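Local atomic coordinates of receptor-type adenylate cyclase gresag 4.1 (Trypanosoma brucei, PDB entry 1FX2), a protein that converts ATP to 3',5'-cyclic AMP and diphosphate in its cytoplasmic class III cyclase catalytic domain, the part modelled here, and may act as a receptor for an unknown ligand. Residues 81-84 / 85-89; 123-126 / 127-131; 177-180 / 181-184; 161-164 / 165-169; 95-98 / 99-102. All blocks are in the same frame, centred on the assembly; numbering follows the deposited sequence.

How the interactions relate
From the N terminus, all five contacts are local. None closes a long loop, and they follow one another without nesting or crossing. Interaction 1 ends helix 71-87 and interaction 5 is an early part of helix 94-109. Interaction 2 is where helix 122-128 unwinds, interaction 4 runs through helix 159-169, and interaction 3 turns strand 176-179 into helix 180-184. Interaction 2 ties interactions 1 and 5 together: Asn130 reaches the helix end of interaction 1, and Tyr125 and Gly131 reach Asp96 of interaction 5. Across the domain, interactions 3 and 4 touch through Thr179, Met163 and Thr167, joining the central sheet to the helix packed on it.

Interaction 1. Residues 81-84 / 85-89; sequences LQLC and FLHHD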
loop_
_atom_site.group_PDB
_atom_site.type_symbol
_atom_site.label_atom_id
_atom_site.label_comp_id
_atom_site.label_asym_id
_atom_site.label_seq_id
_atom_site.Cartn_x
_atom_site.Cartn_y
_atom_site.Cartn_z
ATOM N N LEU A 81 12.340 -4.915 -17.915
ATOM C CA LEU A 81 13.701 -4.446 -17.636
ATOM C C LEU A 81 14.278 -5.538 -16.682
ATOM O O LEU A 81 15.384 -6.067 -16.955
ATOM C CB LEU A 81 13.642 -3.090 -16.926
ATOM C CG LEU A 81 15.022 -2.444 -16.663
ATOM C CD1 LEU A 81 14.836 -0.936 -16.345
ATOM C CD2 LEU A 81 15.702 -3.015 -15.388
ATOM N N GLN A 82 13.597 -5.936 -15.628
ATOM C CA GLN A 82 14.163 -6.928 -14.734
ATOM C C GLN A 82 14.421 -8.244 -15.443
ATOM O O GLN A 82 15.484 -8.861 -15.244
ATOM C CB GLN A 82 13.250 -7.153 -13.526
ATOM C CG GLN A 82 13.032 -5.854 -12.633
ATOM C CD GLN A 82 14.333 -5.428 -11.952
ATOM O OE1 GLN A 82 15.297 -6.219 -11.888
ATOM N NE2 GLN A 82 14.424 -4.171 -11.613
ATOM N N LEU A 83 13.452 -8.683 -16.284
ATOM C CA LEU A 83 13.597 -9.937 -17.011
ATOM C C LEU A 83 14.712 -9.887 -18.077
ATOM O O LEU A 83 15.554 -10.795 -18.084
ATOM C CB LEU A 83 12.266 -10.337 -17.634
ATOM C CG LEU A 83 11.200 -10.616 -16.562
ATOM C CD1 LEU A 83 9.803 -10.590 -17.257
ATOM C CD2 LEU A 83 11.409 -12.009 -15.942
ATOM N N CYS A 84 14.809 -8.879 -18.926
ATOM C CA CYS A 84 15.895 -8.957 -19.888
ATOM C C CYS A 84 17.264 -8.751 -19.263
ATOM O O CYS A 84 18.319 -9.191 -19.815
ATOM C CB CYS A 84 15.708 -8.052 -21.070
ATOM S SG CYS A 84 15.699 -6.383 -20.684
ATOM N N PHE A 85 17.334 -7.999 -18.177
ATOM C CA PHE A 85 18.644 -7.948 -17.534
ATOM C C PHE A 85 19.017 -9.312 -16.977
ATOM O O PHE A 85 20.209 -9.740 -17.057
ATOM C CB PHE A 85 18.637 -6.903 -16.403
ATOM C CG PHE A 85 18.956 -5.514 -16.873
ATOM C CD1 PHE A 85 18.203 -4.889 -17.846
ATOM C CD2 PHE A 85 20.047 -4.819 -16.291
ATOM C CE1 PHE A 85 18.486 -3.555 -18.253
ATOM C CE2 PHE A 85 20.336 -3.506 -16.717
ATOM C CZ PHE A 85 19.525 -2.881 -17.702
ATOM N N LEU A 86 18.066 -10.076 -16.439
ATOM C CA LEU A 86 18.355 -11.406 -15.909
ATOM C C LEU A 86 18.804 -12.323 -17.060
ATOM O O LEU A 86 19.729 -13.151 -16.933
ATOM C CB LEU A 86 17.073 -11.968 -15.261
ATOM C CG LEU A 86 17.178 -13.477 -14.927
ATOM C CD1 LEU A 86 18.156 -13.686 -13.675
ATOM C CD2 LEU A 86 15.743 -13.881 -14.399
ATOM N N HIS A 87 18.182 -12.128 -18.225
ATOM C CA HIS A 87 18.485 -13.007 -19.374
ATOM C C HIS A 87 19.745 -12.656 -20.119
ATOM O O HIS A 87 20.374 -13.529 -20.729
ATOM C CB HIS A 87 17.329 -12.993 -20.354
ATOM C CG HIS A 87 16.030 -13.425 -19.745
ATOM N ND1 HIS A 87 14.800 -13.028 -20.253
ATOM C CD2 HIS A 87 15.769 -14.122 -18.610
ATOM C CE1 HIS A 87 13.849 -13.475 -19.441
ATOM N NE2 HIS A 87 14.393 -14.149 -18.449
ATOM N N HIS A 88 20.190 -11.420 -19.975
ATOM C CA HIS A 88 21.386 -10.950 -20.671
ATOM C C HIS A 88 22.673 -11.678 -20.262
ATOM O O HIS A 88 22.873 -11.947 -19.134
ATOM C CB HIS A 88 21.559 -9.442 -20.396
ATOM C CG HIS A 88 22.688 -8.800 -21.112
ATOM N ND1 HIS A 88 22.611 -8.512 -22.473
ATOM C CD2 HIS A 88 23.883 -8.353 -20.677
ATOM C CE1 HIS A 88 23.748 -7.909 -22.816
ATOM N NE2 HIS A 88 24.533 -7.801 -21.758
ATOM N N ASP A 89 23.543 -11.929 -21.245
ATOM C CA ASP A 89 24.855 -12.526 -20.961
ATOM C C ASP A 89 25.823 -11.358 -20.735
ATOM O O ASP A 89 26.234 -10.621 -21.641
ATOM C CB ASP A 89 25.314 -13.344 -22.148
ATOM C CG ASP A 89 26.680 -13.981 -21.890
ATOM O OD1 ASP A 89 27.284 -13.777 -20.812
ATOM O OD2 ASP A 89 27.125 -14.721 -22.764
#
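The Phe85 ring carries Leu81 on one face: methyl CD2 sits 4.2 Å from the ring centroid, 21° off the ring normal and displaced toward the rim, a CH-pi contact. At the edge of the same ring lies Cys84 SG, a sulfur-aromatic contact seen for one of two deposited conformers and therefore less certain. A second flat group, the imidazole of His87, rests with one face on a backbone oxygen, Leu83 O, which stands 3.1 Å above the His87 ring plane, over its centre. All this happens in the last turns of helix 71-87, in the class III cyclase catalytic domain. Leu81 meets the ring because its CG is turned away from the backbone N (chi1 -176°), which carries the branch forward along the helix; its CG comes within 4.0 Å of Phe85 CE1. Both residues are buried, between helix 34-51, which offers Val45 and Met44, and Val134 of the central sheet. His41 also meets the Phe85 ring, the two planes nearly perpendicular. Gln82 points elsewhere: its amide bonds to Val134 O and Arg222, and its carbonyl oxygen is hydrogen-bonded to a dithiothreitol, probably from the crystallisation liquor, in a pocket to which Phe85 and Leu86 also belong. The main chain keeps its i to i+4 bonds up to the end, with Leu81 O taking Phe85 N at 3.0 Å. The last one is bent: His88, the first residue to leave helical geometry, sends its N to Cys84 O over 2.9 Å with an N-H...O angle of only 131°.

Interaction 2. Residues 123-126 / 127-131; sequences EVYS and RLWNG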
loop_
_atom_site.group_PDB
_atom_site.type_symbol
_atom_site.label_atom_id
_atom_site.label_comp_id
_atom_site.label_asym_id
_atom_site.label_seq_id
_atom_site.Cartn_x
_atom_site.Cartn_y
_atom_site.Cartn_z
ATOM N N GLU A 123 22.580 -23.183 -8.779
ATOM C CA GLU A 123 21.445 -23.488 -9.686
ATOM C C GLU A 123 20.230 -22.617 -9.301
ATOM O O GLU A 123 19.543 -22.034 -10.189
ATOM C CB GLU A 123 21.081 -24.987 -9.568
ATOM C CG GLU A 123 22.301 -25.767 -10.120
ATOM C CD GLU A 123 22.095 -26.386 -11.506
ATOM O OE1 GLU A 123 22.893 -27.303 -11.859
ATOM O OE2 GLU A 123 21.155 -25.965 -12.243
ATOM N N VAL A 124 20.028 -22.370 -8.020
ATOM C CA VAL A 124 18.930 -21.514 -7.568
ATOM C C VAL A 124 19.284 -20.092 -7.935
ATOM O O VAL A 124 18.414 -19.342 -8.463
ATOM C CB VAL A 124 18.845 -21.607 -5.991
ATOM C CG1 VAL A 124 17.827 -20.616 -5.415
ATOM C CG2 VAL A 124 18.387 -23.046 -5.631
ATOM N N TYR A 125 20.484 -19.635 -7.575
ATOM C CA TYR A 125 20.858 -18.231 -7.827
ATOM C C TYR A 125 20.733 -17.857 -9.295
ATOM O O TYR A 125 20.159 -16.780 -9.584
ATOM C CB TYR A 125 22.339 -18.081 -7.394
ATOM C CG TYR A 125 22.844 -16.632 -7.548
ATOM C CD1 TYR A 125 22.716 -15.740 -6.503
ATOM C CD2 TYR A 125 23.396 -16.212 -8.731
ATOM C CE1 TYR A 125 23.168 -14.397 -6.614
ATOM C CE2 TYR A 125 23.807 -14.851 -8.883
ATOM C CZ TYR A 125 23.684 -13.985 -7.794
ATOM O OH TYR A 125 24.068 -12.670 -7.896
ATOM N N SER A 126 21.260 -18.647 -10.219
ATOM C CA SER A 126 21.217 -18.223 -11.631
ATOM C C SER A 126 19.820 -18.104 -12.207
ATOM O O SER A 126 19.642 -17.354 -13.162
ATOM C CB SER A 126 22.067 -19.181 -12.473
ATOM O OG SER A 126 21.560 -20.500 -12.466
ATOM N N ARG A 127 18.812 -18.765 -11.628
ATOM C CA ARG A 127 17.469 -18.633 -12.180
ATOM C C ARG A 127 16.850 -17.378 -11.708
ATOM O O ARG A 127 15.815 -16.965 -12.246
ATOM C CB ARG A 127 16.532 -19.757 -11.664
ATOM C CG ARG A 127 16.855 -21.094 -12.206
ATOM C CD ARG A 127 15.985 -22.155 -11.382
ATOM N NE ARG A 127 16.629 -23.439 -11.475
ATOM C CZ ARG A 127 16.952 -24.249 -10.473
ATOM N NH1 ARG A 127 16.701 -23.991 -9.176
ATOM N NH2 ARG A 127 17.637 -25.309 -10.800
ATOM N N LEU A 128 17.497 -16.705 -10.707
ATOM C CA LEU A 128 16.877 -15.527 -10.078
ATOM C C LEU A 128 17.700 -14.250 -10.218
ATOM O O LEU A 128 17.075 -13.174 -10.139
ATOM C CB LEU A 128 16.712 -15.766 -8.536
ATOM C CG LEU A 128 15.783 -16.947 -8.266
ATOM C CD1 LEU A 128 15.811 -17.252 -6.745
ATOM C CD2 LEU A 128 14.350 -16.591 -8.662
ATOM N N TRP A 129 19.015 -14.361 -10.399
ATOM C CA TRP A 129 19.895 -13.182 -10.327
ATOM C C TRP A 129 21.014 -13.353 -11.286
ATOM O O TRP A 129 21.558 -14.453 -11.491
ATOM C CB TRP A 129 20.497 -13.051 -8.876
ATOM C CG TRP A 129 19.461 -12.755 -7.790
ATOM C CD1 TRP A 129 18.897 -13.663 -6.935
ATOM C CD2 TRP A 129 18.895 -11.484 -7.492
ATOM N NE1 TRP A 129 17.944 -13.012 -6.177
ATOM C CE2 TRP A 129 17.966 -11.657 -6.470
ATOM C CE3 TRP A 129 19.141 -10.198 -7.984
ATOM C CZ2 TRP A 129 17.289 -10.556 -5.860
ATOM C CZ3 TRP A 129 18.446 -9.117 -7.404
ATOM C CH2 TRP A 129 17.571 -9.306 -6.353
ATOM N N ASN A 130 21.369 -12.226 -11.911
ATOM C CA ASN A 130 22.469 -12.222 -12.895
ATOM C C ASN A 130 22.773 -10.785 -13.315
ATOM O O ASN A 130 21.894 -10.087 -13.862
ATOM C CB ASN A 130 21.987 -12.964 -14.196
ATOM C CG ASN A 130 23.041 -13.002 -15.323
ATOM O OD1 ASN A 130 24.243 -13.102 -15.100
ATOM N ND2 ASN A 130 22.543 -12.878 -16.581
ATOM N N GLY A 131 24.025 -10.374 -13.130
ATOM C CA GLY A 131 24.471 -9.092 -13.606
ATOM C C GLY A 131 24.066 -7.883 -12.803
ATOM O O GLY A 131 23.883 -7.964 -11.592
#
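Tyr125 and Trp129 form the tight side of this contact, where helix 122-128 frays into an extended strand-like run. Trp129 CB sits over one face of the Tyr125 ring, 3.5 Å from Tyr125 CZ, in a CH-pi contact. The tyrosine reaches along the helix because its CG is anti to the main-chain N (chi1 -177°), while the indole leads off elsewhere, toward the cation-pi partners Arg222 and Arg133. In the main chain, Tyr125 O takes two donors: Leu128 N at 2.9 Å from above the carbonyl plane, and Trp129 N at 2.8 Å almost in line with the C=O bond. Tyr125 OH is bonded to Asp96 and Arg133, so this hydroxyl of a buried residue has two polar partners. Val124 CG1 also packs against Leu128 CD1 at 4.1 Å, the two side chains side by side. On the exposed side matters are looser. The Arg127 chain, straight from CG to NE, runs back past the preceding turn, and Glu123 O lies 3.3 Å above the Arg127 guanidinium plane, over its centre. The charge pair itself is long, Glu123 OE2 to Arg127 NH2 being 3.9 Å, and the oxygen is well out of the guanidinium plane, where no N-H points at it. The Glu123-Arg127 attraction is thus purely electrostatic and probably weak, whereas the doubly used Tyr125 O and the covered ring probably help to hold the turn after which Trp129, Asn130 and Gly131 line the dithiothreitol pocket.

Interaction 3. Residues 177-180 / 181-184; sequences LMTH and AAYM
Thr179 OG1 is gripped twice: it accepts the N-H of Ala182 at 3.1 Å, with an N-H...O angle of 159°, and is also hydrogen-bonded to His139 ND1 on the adjoining strand. The hydroxyl stands between the main-chain N and carbonyl carbon of its own residue (chi1 57°), which turns it toward the start of the following helix. The same residue uses its carbonyl too, Thr179 O accepting from Tyr183 N over 3.1 Å. Thr179 is therefore the N-cap of helix 180-184 and at once the last residue of strand 176-179, an inner strand of the mixed sheet that lies between 134-141 and 211-216. At this beta-to-alpha junction the hydroxyl supplies Ala182 N with an acceptor as the chain leaves the sheet. One residue on, His180 O receives Met184 N at 2.9 Å, and the side chains of these two run alongside each other, Met184 CG reaching 3.6 Å from His180 NE2. That nitrogen finds its polar partner in His87 of the second subunit, whose ring also meets Tyr183 edge-to-face. On the strand side, Met178 and Ala182 bring their CB atoms to 4.3 Å, both against Ile138. Met178 is deposited in two conformers, and the approach of its CE to the backbone and CB of Tyr183, which rests on one of them, is doubtful.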
loop_
_atom_site.group_PDB
_atom_site.type_symbol
_atom_site.label_atom_id
_atom_site.label_comp_id
_atom_site.label_asym_id
_atom_site.label_seq_id
_atom_site.Cartn_x
_atom_site.Cartn_y
_atom_site.Cartn_z
ATOM N N LEU A 177 9.337 -0.964 -7.074
ATOM C CA LEU A 177 8.279 -0.468 -6.189
ATOM C C LEU A 177 7.372 0.478 -6.933
ATOM O O LEU A 177 7.825 1.274 -7.788
ATOM C CB LEU A 177 8.915 0.355 -5.051
ATOM C CG LEU A 177 9.837 -0.503 -4.144
ATOM C CD1 LEU A 177 10.409 0.434 -2.997
ATOM C CD2 LEU A 177 9.163 -1.740 -3.533
ATOM N N MET A 178 6.090 0.382 -6.631
ATOM C CA MET A 178 5.090 1.278 -7.199
ATOM C C MET A 178 4.335 1.901 -6.029
ATOM O O MET A 178 4.000 1.199 -5.046
ATOM C CB MET A 178 4.064 0.499 -8.057
ATOM C CG MET A 178 4.569 -0.393 -9.239
ATOM S SD MET A 178 3.194 -1.510 -9.813
ATOM C CE MET A 178 2.116 -0.533 -9.426
ATOM N N THR A 179 4.000 3.172 -6.130
ATOM C CA THR A 179 3.147 3.734 -5.071
ATOM C C THR A 179 1.732 3.211 -5.272
ATOM O O THR A 179 1.354 2.738 -6.356
ATOM C CB THR A 179 3.080 5.293 -5.201
ATOM O OG1 THR A 179 2.591 5.574 -6.543
ATOM C CG2 THR A 179 4.508 5.889 -5.048
ATOM N N HIS A 180 0.917 3.364 -4.256
ATOM C CA HIS A 180 -0.478 2.996 -4.443
ATOM C C HIS A 180 -1.106 3.816 -5.538
ATOM O O HIS A 180 -1.978 3.323 -6.221
ATOM C CB HIS A 180 -1.225 3.191 -3.102
ATOM C CG HIS A 180 -2.658 2.746 -3.156
ATOM N ND1 HIS A 180 -3.730 3.590 -3.313
ATOM C CD2 HIS A 180 -3.154 1.486 -3.115
ATOM C CE1 HIS A 180 -4.841 2.858 -3.368
ATOM N NE2 HIS A 180 -4.509 1.588 -3.244
ATOM N N ALA A 181 -0.736 5.081 -5.709
ATOM C CA ALA A 181 -1.273 5.877 -6.771
ATOM C C ALA A 181 -1.081 5.292 -8.111
ATOM O O ALA A 181 -1.984 5.193 -8.925
ATOM C CB ALA A 181 -0.727 7.331 -6.705
ATOM N N ALA A 182 0.165 4.757 -8.346
ATOM C CA ALA A 182 0.383 4.132 -9.627
ATOM C C ALA A 182 -0.439 2.846 -9.742
ATOM O O ALA A 182 -0.971 2.546 -10.814
ATOM C CB ALA A 182 1.885 3.790 -9.772
ATOM N N TYR A 183 -0.477 2.032 -8.700
ATOM C CA TYR A 183 -1.206 0.753 -8.738
ATOM C C TYR A 183 -2.665 1.006 -9.047
ATOM O O TYR A 183 -3.194 0.358 -9.966
ATOM C CB TYR A 183 -1.058 0.044 -7.400
ATOM C CG TYR A 183 -1.720 -1.321 -7.382
ATOM C CD1 TYR A 183 -1.200 -2.324 -8.201
ATOM C CD2 TYR A 183 -2.792 -1.625 -6.564
ATOM C CE1 TYR A 183 -1.770 -3.599 -8.216
ATOM C CE2 TYR A 183 -3.345 -2.929 -6.563
ATOM C CZ TYR A 183 -2.826 -3.885 -7.398
ATOM O OH TYR A 183 -3.413 -5.176 -7.420
ATOM N N MET A 184 -3.311 2.014 -8.422
ATOM C CA MET A 184 -4.714 2.205 -8.689
ATOM C C MET A 184 -4.957 3.037 -9.952
ATOM O O MET A 184 -6.146 3.171 -10.349
ATOM C CB MET A 184 -5.529 2.512 -7.318
ATOM C CG MET A 184 -6.068 1.086 -6.477
ATOM S SD MET A 184 -6.857 0.181 -7.193
ATOM C CE MET A 184 -8.279 1.253 -7.465
#

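Interaction 4. Residues 161-164 / 165-169; sequences PNMA and ARTES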
loop_
_atom_site.group_PDB
_atom_site.type_symbol
_atom_site.label_atom_id
_atom_site.label_comp_id
_atom_site.label_asym_id
_atom_site.label_seq_id
_atom_site.Cartn_x
_atom_site.Cartn_y
_atom_site.Cartn_z
ATOM N N PRO A 161 7.314 13.972 -9.666
ATOM C CA PRO A 161 8.631 13.359 -9.880
ATOM C C PRO A 161 9.385 13.195 -8.559
ATOM O O PRO A 161 10.141 12.223 -8.386
ATOM C CB PRO A 161 9.355 14.322 -10.846
ATOM C CG PRO A 161 8.472 15.533 -10.937
ATOM C CD PRO A 161 7.109 15.200 -10.471
ATOM N N ASN A 162 9.159 14.077 -7.591
ATOM C CA ASN A 162 9.827 13.953 -6.300
ATOM C C ASN A 162 9.425 12.640 -5.676
ATOM O O ASN A 162 10.305 11.873 -5.208
ATOM C CB ASN A 162 9.430 15.087 -5.338
ATOM C CG ASN A 162 10.175 15.015 -3.991
ATOM O OD1 ASN A 162 11.382 15.174 -3.979
ATOM N ND2 ASN A 162 9.467 14.755 -2.900
ATOM N N MET A 163 8.121 12.313 -5.687
ATOM C CA MET A 163 7.714 11.047 -5.047
ATOM C C MET A 163 8.225 9.846 -5.815
ATOM O O MET A 163 8.577 8.852 -5.177
ATOM C CB MET A 163 6.132 10.849 -4.696
ATOM C CG MET A 163 5.666 9.684 -3.302
ATOM S SD MET A 163 3.887 9.987 -3.668
ATOM C CE MET A 163 2.751 8.445 -3.518
ATOM N N ALA A 164 8.180 9.893 -7.140
ATOM C CA ALA A 164 8.692 8.757 -7.917
ATOM C C ALA A 164 10.158 8.508 -7.615
ATOM O O ALA A 164 10.594 7.316 -7.463
ATOM C CB ALA A 164 8.549 9.034 -9.461
ATOM N N ALA A 165 10.927 9.593 -7.535
ATOM C CA ALA A 165 12.336 9.375 -7.306
ATOM C C ALA A 165 12.614 8.922 -5.875
ATOM O O ALA A 165 13.496 8.080 -5.671
ATOM C CB ALA A 165 13.152 10.643 -7.658
ATOM N N ARG A 166 11.901 9.432 -4.876
ATOM C CA ARG A 166 12.133 9.012 -3.490
ATOM C C ARG A 166 11.684 7.545 -3.353
ATOM O O ARG A 166 12.314 6.780 -2.603
ATOM C CB ARG A 166 11.287 9.914 -2.554
ATOM C CG ARG A 166 11.836 11.352 -2.443
ATOM C CD ARG A 166 12.873 11.305 -1.414
ATOM N NE ARG A 166 13.264 12.659 -1.063
ATOM C CZ ARG A 166 14.445 12.965 -0.562
ATOM N NH1 ARG A 166 15.363 12.012 -0.355
ATOM N NH2 ARG A 166 14.730 14.246 -0.346
ATOM N N THR A 167 10.618 7.144 -4.067
ATOM C CA THR A 167 10.157 5.759 -4.029
ATOM C C THR A 167 11.230 4.836 -4.573
ATOM O O THR A 167 11.556 3.809 -3.996
ATOM C CB THR A 167 8.894 5.597 -4.884
ATOM O OG1 THR A 167 7.813 6.312 -4.200
ATOM C CG2 THR A 167 8.448 4.143 -5.020
ATOM N N GLU A 168 11.797 5.173 -5.732
ATOM C CA GLU A 168 12.903 4.352 -6.269
ATOM C C GLU A 168 14.071 4.266 -5.320
ATOM O O GLU A 168 14.693 3.196 -5.202
ATOM C CB GLU A 168 13.377 4.996 -7.591
ATOM C CG GLU A 168 14.532 4.148 -8.214
ATOM C CD GLU A 168 15.876 4.798 -8.181
ATOM O OE1 GLU A 168 16.323 5.319 -7.142
ATOM O OE2 GLU A 168 16.549 4.766 -9.152
ATOM N N SER A 169 14.357 5.381 -4.607
ATOM C CA SER A 169 15.558 5.374 -3.775
ATOM C C SER A 169 15.560 4.378 -2.645
ATOM O O SER A 169 16.647 4.000 -2.157
ATOM C CB SER A 169 15.846 6.809 -3.315
ATOM O OG SER A 169 14.986 7.160 -2.249
#
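Helix 159-169 packs on the central sheet of the cyclase catalytic domain, and one of its carbonyls takes two bonds from a single residue. Met163 O accepts both Thr167 OG1, at 2.8 Å, and Thr167 N, at 2.9 Å, the two arriving from opposite faces of the carbonyl plane. The hydroxyl gets there because OG1 is anti to the threonine carbonyl carbon (chi1 -69°) and points back down the helix, which gives the hydroxyl of this buried threonine an acceptor. Arg166 starts its course over the previous turn, its CG 3.2 Å from Asn162 O, and its guanidinium stands almost perpendicular (86°) to the Asn162 amide. Farther on, Ser169 OG also turns back, three residues, donating to Arg166 O over 2.7 Å. Glu168 makes a salt bridge to Arg135 and lies beside Asp19, a predicted magnesium ligand, so the end of this helix borders the probable metal site. Elsewhere Ala165 touches Tyr233, and Arg166 forms a cation-pi contact with that ring. On the sheet, Pro161 and Ala164 lie against Leu15 of strand 13-20, and Thr167 packs on Leu177 of strand 176-179.

Interaction 5. Residues 95-98 / 99-102; sequences LDDS and YREF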
loop_
_atom_site.group_PDB
_atom_site.type_symbol
_atom_site.label_atom_id
_atom_site.label_comp_id
_atom_site.label_asym_id
_atom_site.label_seq_id
_atom_site.Cartn_x
_atom_site.Cartn_y
_atom_site.Cartn_z
ATOM N N LEU A 95 30.436 -9.211 -11.302
ATOM C CA LEU A 95 29.436 -8.327 -10.718
ATOM C C LEU A 95 28.529 -9.079 -9.707
ATOM O O LEU A 95 28.301 -8.580 -8.575
ATOM C CB LEU A 95 28.714 -7.830 -11.965
ATOM C CG LEU A 95 29.458 -6.668 -12.619
ATOM C CD1 LEU A 95 29.258 -6.654 -14.114
ATOM C CD2 LEU A 95 29.101 -5.354 -12.032
ATOM N N ASP A 96 28.153 -10.328 -10.039
ATOM C CA ASP A 96 27.383 -11.172 -9.108
ATOM C C ASP A 96 28.221 -11.500 -7.873
ATOM O O ASP A 96 27.730 -11.456 -6.745
ATOM C CB ASP A 96 26.923 -12.414 -9.831
ATOM C CG ASP A 96 25.831 -12.105 -10.822
ATOM O OD1 ASP A 96 26.108 -11.871 -12.015
ATOM O OD2 ASP A 96 24.668 -11.988 -10.350
ATOM N N ASP A 97 29.505 -11.803 -8.091
ATOM C CA ASP A 97 30.361 -12.054 -6.907
ATOM C C ASP A 97 30.438 -10.847 -6.028
ATOM O O ASP A 97 30.357 -10.979 -4.803
ATOM C CB ASP A 97 31.807 -12.398 -7.402
ATOM C CG ASP A 97 31.906 -13.778 -8.027
ATOM O OD1 ASP A 97 30.972 -14.580 -7.963
ATOM O OD2 ASP A 97 32.943 -14.035 -8.669
ATOM N N SER A 98 30.554 -9.631 -6.605
ATOM C CA SER A 98 30.585 -8.421 -5.766
ATOM C C SER A 98 29.268 -8.225 -4.981
ATOM O O SER A 98 29.332 -7.994 -3.774
ATOM C CB SER A 98 30.776 -7.150 -6.598
ATOM O OG SER A 98 32.165 -7.151 -7.059
ATOM N N TYR A 99 28.114 -8.387 -5.611
ATOM C CA TYR A 99 26.890 -8.195 -4.848
ATOM C C TYR A 99 26.782 -9.184 -3.731
ATOM O O TYR A 99 26.273 -8.793 -2.674
ATOM C CB TYR A 99 25.682 -8.352 -5.780
ATOM C CG TYR A 99 25.384 -7.083 -6.627
ATOM C CD1 TYR A 99 25.298 -7.200 -8.044
ATOM C CD2 TYR A 99 25.097 -5.827 -6.016
ATOM C CE1 TYR A 99 24.951 -6.102 -8.812
ATOM C CE2 TYR A 99 24.745 -4.728 -6.797
ATOM C CZ TYR A 99 24.669 -4.911 -8.190
ATOM O OH TYR A 99 24.288 -3.840 -8.997
ATOM N N ARG A 100 27.127 -10.448 -3.985
ATOM C CA ARG A 100 27.066 -11.449 -2.929
ATOM C C ARG A 100 28.008 -11.113 -1.763
ATOM O O ARG A 100 27.574 -11.213 -0.630
ATOM C CB ARG A 100 27.294 -12.828 -3.518
ATOM C CG ARG A 100 26.112 -13.240 -4.372
ATOM C CD ARG A 100 26.233 -14.641 -4.888
ATOM N NE ARG A 100 27.238 -14.670 -5.965
ATOM C CZ ARG A 100 27.246 -15.495 -6.989
ATOM N NH1 ARG A 100 26.344 -16.476 -7.076
ATOM N NH2 ARG A 100 28.182 -15.330 -7.908
ATOM N N GLU A 101 29.238 -10.686 -2.085
ATOM C CA GLU A 101 30.169 -10.314 -1.000
ATOM C C GLU A 101 29.610 -9.158 -0.214
ATOM O O GLU A 101 29.749 -9.093 1.030
ATOM C CB GLU A 101 31.532 -9.988 -1.611
ATOM C CG GLU A 101 32.298 -11.151 -2.118
ATOM C CD GLU A 101 33.414 -10.788 -3.134
ATOM O OE1 GLU A 101 33.716 -9.570 -3.291
ATOM O OE2 GLU A 101 33.997 -11.720 -3.789
ATOM N N PHE A 102 29.039 -8.162 -0.899
ATOM C CA PHE A 102 28.469 -7.031 -0.177
ATOM C C PHE A 102 27.401 -7.533 0.804
ATOM O O PHE A 102 27.310 -7.049 1.946
ATOM C CB PHE A 102 27.795 -5.962 -1.075
ATOM C CG PHE A 102 28.666 -5.372 -2.141
ATOM C CD1 PHE A 102 28.115 -4.983 -3.366
ATOM C CD2 PHE A 102 30.019 -5.144 -1.915
ATOM C CE1 PHE A 102 28.865 -4.381 -4.353
ATOM C CE2 PHE A 102 30.844 -4.518 -2.923
ATOM C CZ PHE A 102 30.228 -4.155 -4.133
#
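Leu95, near the start of helix 94-109, offers its carbonyl to the next turn: Tyr99 N binds Leu95 O at 3.0 Å, and Tyr99 CD1 brushes the same Leu95 O at 3.3 Å. The tyrosine hydroxyl is held far off, by Glu21 O and Arg133 N. Asp96 follows, its carboxylate turned away to Tyr125 and Gly131; Asp96 O serves Arg100 twice, firmly through the main-chain N (3.0 Å) and weakly through NE. Asp97 makes the salt bridge. Its OD1 meets Arg100 NH2 at 2.9 Å, nearly in line with its own C-O bond; it lies 25° out of the guanidinium plane, and the bond is bent, with an N-H...O angle of 132°. The arginine chain bends at chi3 (-74°) to bring this group back. Last comes Ser98, whose OG is bonded to His30 NE2. Ser98 O takes Phe102 N at 2.9 Å and lies 3.1 Å above the Phe102 ring plane, offset toward the rim, while Ser98 CB packs on Phe102 CZ at 3.9 Å. With one carboxylate, one carbonyl and a cation-pi contact to Tyr125, the Arg100 guanidinium is probably well restrained in its rotation, and the pairing probably offsets part of the Asp97 charge, with Glu101 also nearby.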